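DTDP-4-amino-4,6-dideoxyglucose formyltransferase (PDB 6V2T) probably transfers a formyl group from a folate cofactor to the 4-amino group of dTDP-4-amino-4,6-dideoxyglucose, a sugar nucleotide linked to O-antigen synthesis. Local coordinates at residues K33-F38 with V96-K101. Residues are numbered along the deposited sequence; the frame is centred on the assembly and turned at random.
With 0FX (dTDP-4-amino-4,6-dideoxyglucose), chain G; FOL (folic acid), chain H.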
# COMPACT_ATOMS: atom_id res chain seq x y z
N LYS B 33 23.30 6.59 3.28
CA LYS B 33 23.40 7.80 4.13
C LYS B 33 23.08 7.42 5.57
O LYS B 33 23.80 7.82 6.47
CB LYS B 33 22.51 8.93 3.60
CG LYS B 33 22.83 10.30 4.19
CD LYS B 33 21.62 11.18 4.41
CE LYS B 33 21.71 11.98 5.70
NZ LYS B 33 20.38 12.44 6.14
N PRO B 34 21.99 6.66 5.86
CA PRO B 34 21.70 6.27 7.24
C PRO B 34 22.90 5.65 7.98
O PRO B 34 23.21 6.12 9.05
CB PRO B 34 20.52 5.29 7.09
CG PRO B 34 19.82 5.77 5.83
CD PRO B 34 20.95 6.19 4.92
N LEU B 35 23.58 4.65 7.39
CA LEU B 35 24.81 4.02 7.95
C LEU B 35 25.95 5.04 8.14
O LEU B 35 26.50 5.07 9.23
CB LEU B 35 25.29 2.88 7.03
CG LEU B 35 24.78 1.49 7.38
CD1 LEU B 35 25.62 0.42 6.67
CD2 LEU B 35 24.78 1.24 8.89
N VAL B 36 26.36 5.74 7.09
CA VAL B 36 27.48 6.72 7.14
C VAL B 36 27.23 7.68 8.30
O VAL B 36 28.08 7.80 9.20
CB VAL B 36 27.62 7.49 5.81
CG1 VAL B 36 28.60 8.66 5.96
CG2 VAL B 36 28.06 6.59 4.68
N SER B 37 26.09 8.38 8.24
CA SER B 37 25.70 9.38 9.26
C SER B 37 25.77 8.72 10.65
O SER B 37 26.38 9.30 11.55
CB SER B 37 24.34 9.95 8.94
OG SER B 37 23.89 10.75 10.02
N PHE B 38 25.22 7.52 10.81
CA PHE B 38 25.26 6.77 12.09
C PHE B 38 26.70 6.44 12.50
O PHE B 38 27.03 6.59 13.68
CB PHE B 38 24.44 5.48 11.99
CG PHE B 38 24.50 4.67 13.24
CD1 PHE B 38 25.36 3.58 13.33
CD2 PHE B 38 23.73 5.01 14.34
CE1 PHE B 38 25.41 2.83 14.49
CE2 PHE B 38 23.80 4.27 15.50
CZ PHE B 38 24.64 3.17 15.57
N VAL B 96 36.45 -0.59 5.49
CA VAL B 96 35.09 -1.06 5.88
C VAL B 96 34.10 -0.70 4.76
O VAL B 96 33.91 0.49 4.46
CB VAL B 96 34.64 -0.53 7.25
CG1 VAL B 96 33.24 -1.01 7.57
CG2 VAL B 96 35.60 -0.93 8.36
N SER B 97 33.52 -1.72 4.16
CA SER B 97 32.40 -1.59 3.21
C SER B 97 31.12 -1.51 4.02
O SER B 97 30.79 -2.49 4.71
CB SER B 97 32.35 -2.75 2.26
OG SER B 97 31.06 -2.81 1.70
N ALA B 98 30.43 -0.39 3.95
CA ALA B 98 29.14 -0.17 4.63
C ALA B 98 28.08 0.02 3.54
O ALA B 98 27.81 1.18 3.14
CB ALA B 98 29.25 1.01 5.57
N HIS B 99 27.51 -1.08 3.07
CA HIS B 99 26.53 -1.06 1.94
C HIS B 99 27.22 -0.38 0.75
O HIS B 99 26.71 0.62 0.26
CB HIS B 99 25.24 -0.37 2.38
CG HIS B 99 24.46 -1.09 3.43
ND1 HIS B 99 23.09 -1.05 3.47
CD2 HIS B 99 24.85 -1.87 4.46
CE1 HIS B 99 22.67 -1.75 4.51
NE2 HIS B 99 23.74 -2.28 5.13
N CYS B 100 28.38 -0.89 0.36
CA CYS B 100 29.18 -0.42 -0.80
C CYS B 100 28.61 -1.05 -2.07
O CYS B 100 28.56 -2.30 -2.12
CB CYS B 100 30.63 -0.83 -0.64
SG CYS B 100 31.66 -0.25 -1.99
N LYS B 101 28.23 -0.22 -3.06
CA LYS B 101 27.67 -0.67 -4.37
C LYS B 101 28.74 -1.35 -5.25
O LYS B 101 28.34 -1.97 -6.24
CB LYS B 101 27.05 0.51 -5.14
CG LYS B 101 25.76 1.09 -4.56
CD LYS B 101 25.37 2.44 -5.15
CE LYS B 101 24.02 2.93 -4.67
NZ LYS B 101 22.93 2.05 -5.17
O4P 0FX G . 20.80 -1.70 1.31
P2 0FX G . 21.28 -0.50 0.48
O3P 0FX G . 22.24 0.37 1.23
O1G 0FX G . 22.07 -1.21 -0.68
C1G 0FX G . 23.43 -0.82 -0.90
C2G 0FX G . 23.55 -0.67 -2.41
O2G 0FX G . 22.68 0.34 -2.96
C3G 0FX G . 23.18 -2.02 -3.01
O3G 0FX G . 23.40 -1.90 -4.43
C4G 0FX G . 23.99 -3.16 -2.38
N4A 0FX G . 23.41 -4.44 -2.79
C5G 0FX G . 24.01 -3.17 -0.85
C6G 0FX G . 25.03 -4.20 -0.32
O5G 0FX G . 24.32 -1.84 -0.40
OPP 0FX G . 20.24 0.71 -0.09
P 0FX G . 19.36 0.24 -1.31
O1P 0FX G . 20.02 -0.16 -2.54
O2P 0FX G . 18.52 1.43 -1.69
O5 0FX G . 18.24 -0.80 -0.91
C5 0FX G . 17.57 -0.72 0.32
C4 0FX G . 16.27 -1.52 0.17
O4 0FX G . 15.35 -0.88 -0.72
C3 0FX G . 16.45 -2.91 -0.47
O3 0FX G . 16.92 -3.87 0.47
C2 0FX G . 15.07 -3.23 -1.08
C1 0FX G . 14.57 -1.80 -1.40
N11 0FX G . 14.68 -1.55 -2.83
C61 0FX G . 15.71 -0.85 -3.37
C51 0FX G . 15.74 -0.63 -4.74
C5A 0FX G . 16.90 0.15 -5.36
C21 0FX G . 13.70 -2.02 -3.61
O21 0FX G . 12.69 -2.72 -3.03
N31 0FX G . 13.70 -1.85 -4.95
C41 0FX G . 14.71 -1.15 -5.53
O41 0FX G . 14.72 -1.03 -6.89
N1 FOL H . 33.46 -7.04 -2.55
C2 FOL H . 34.00 -8.26 -2.37
NA2 FOL H . 35.06 -8.62 -3.09
N3 FOL H . 33.51 -9.12 -1.43
C4 FOL H . 32.43 -8.79 -0.71
O4 FOL H . 32.05 -9.64 0.13
C4A FOL H . 31.85 -7.53 -0.88
N5 FOL H . 30.76 -7.14 -0.22
C6 FOL H . 29.93 -6.01 -0.65
C7 FOL H . 30.87 -4.92 -1.20
N8 FOL H . 31.90 -5.45 -2.06
C8A FOL H . 32.41 -6.67 -1.83
C9 FOL H . 28.68 -6.45 -1.49
N10 FOL H . 28.30 -5.47 -2.51
C11 FOL H . 27.05 -6.23 -6.46
C12 FOL H . 27.21 -4.93 -5.97
C13 FOL H . 27.61 -4.71 -4.65
C14 FOL H . 27.89 -5.75 -3.80
C15 FOL H . 27.75 -7.04 -4.29
C16 FOL H . 27.34 -7.28 -5.60
C FOL H . 26.64 -6.48 -7.89
O FOL H . 26.83 -5.56 -8.67
N FOL H . 26.18 -7.65 -8.34
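Leu-35 sets its CD1 methyl over one face of the His-99 imidazole, 3.3 Å from CD2, while the same methyl meets CB of Ala-98 at 3.8 Å. This is where the Rossmann-like formyltransferase core opens into its active site: helix 33-45, which follows strand 24-30, packs against the C-terminal end of the neighbouring parallel strand 94-98, and the loop after that strand carries the ligand-binding residues. The Leu-35 and His-99 side chains cross at about a right angle, and the CD1 branch does the touching. His-99 CG lies anti to the carbonyl carbon, which swings the ring toward the phosphate. ND1 donates to the sugar nucleotide phosphate oxygen O3P, which lies at the ring edge and in its plane (2.8 Å, 152° at the hydrogen), and NE2 is bonded to Glu-182 of helix 171-194; these two bonds, with the methyl over its face, should fix the ring's rotation. Farther along the loop, the O of Cys-100 accepts a nearly straight bond from N10 of the folate (3.2 Å, 168°). The Lys-101 chain is extended until it bends at its last torsion (chi4 -66°), bringing NZ to 2.8 Å from the sugar hydroxyl O2G. In the second shell, OG of Ser-30 bonds the O of Ala-98, and OD2 of Asp-31 holds the N of Lys-101.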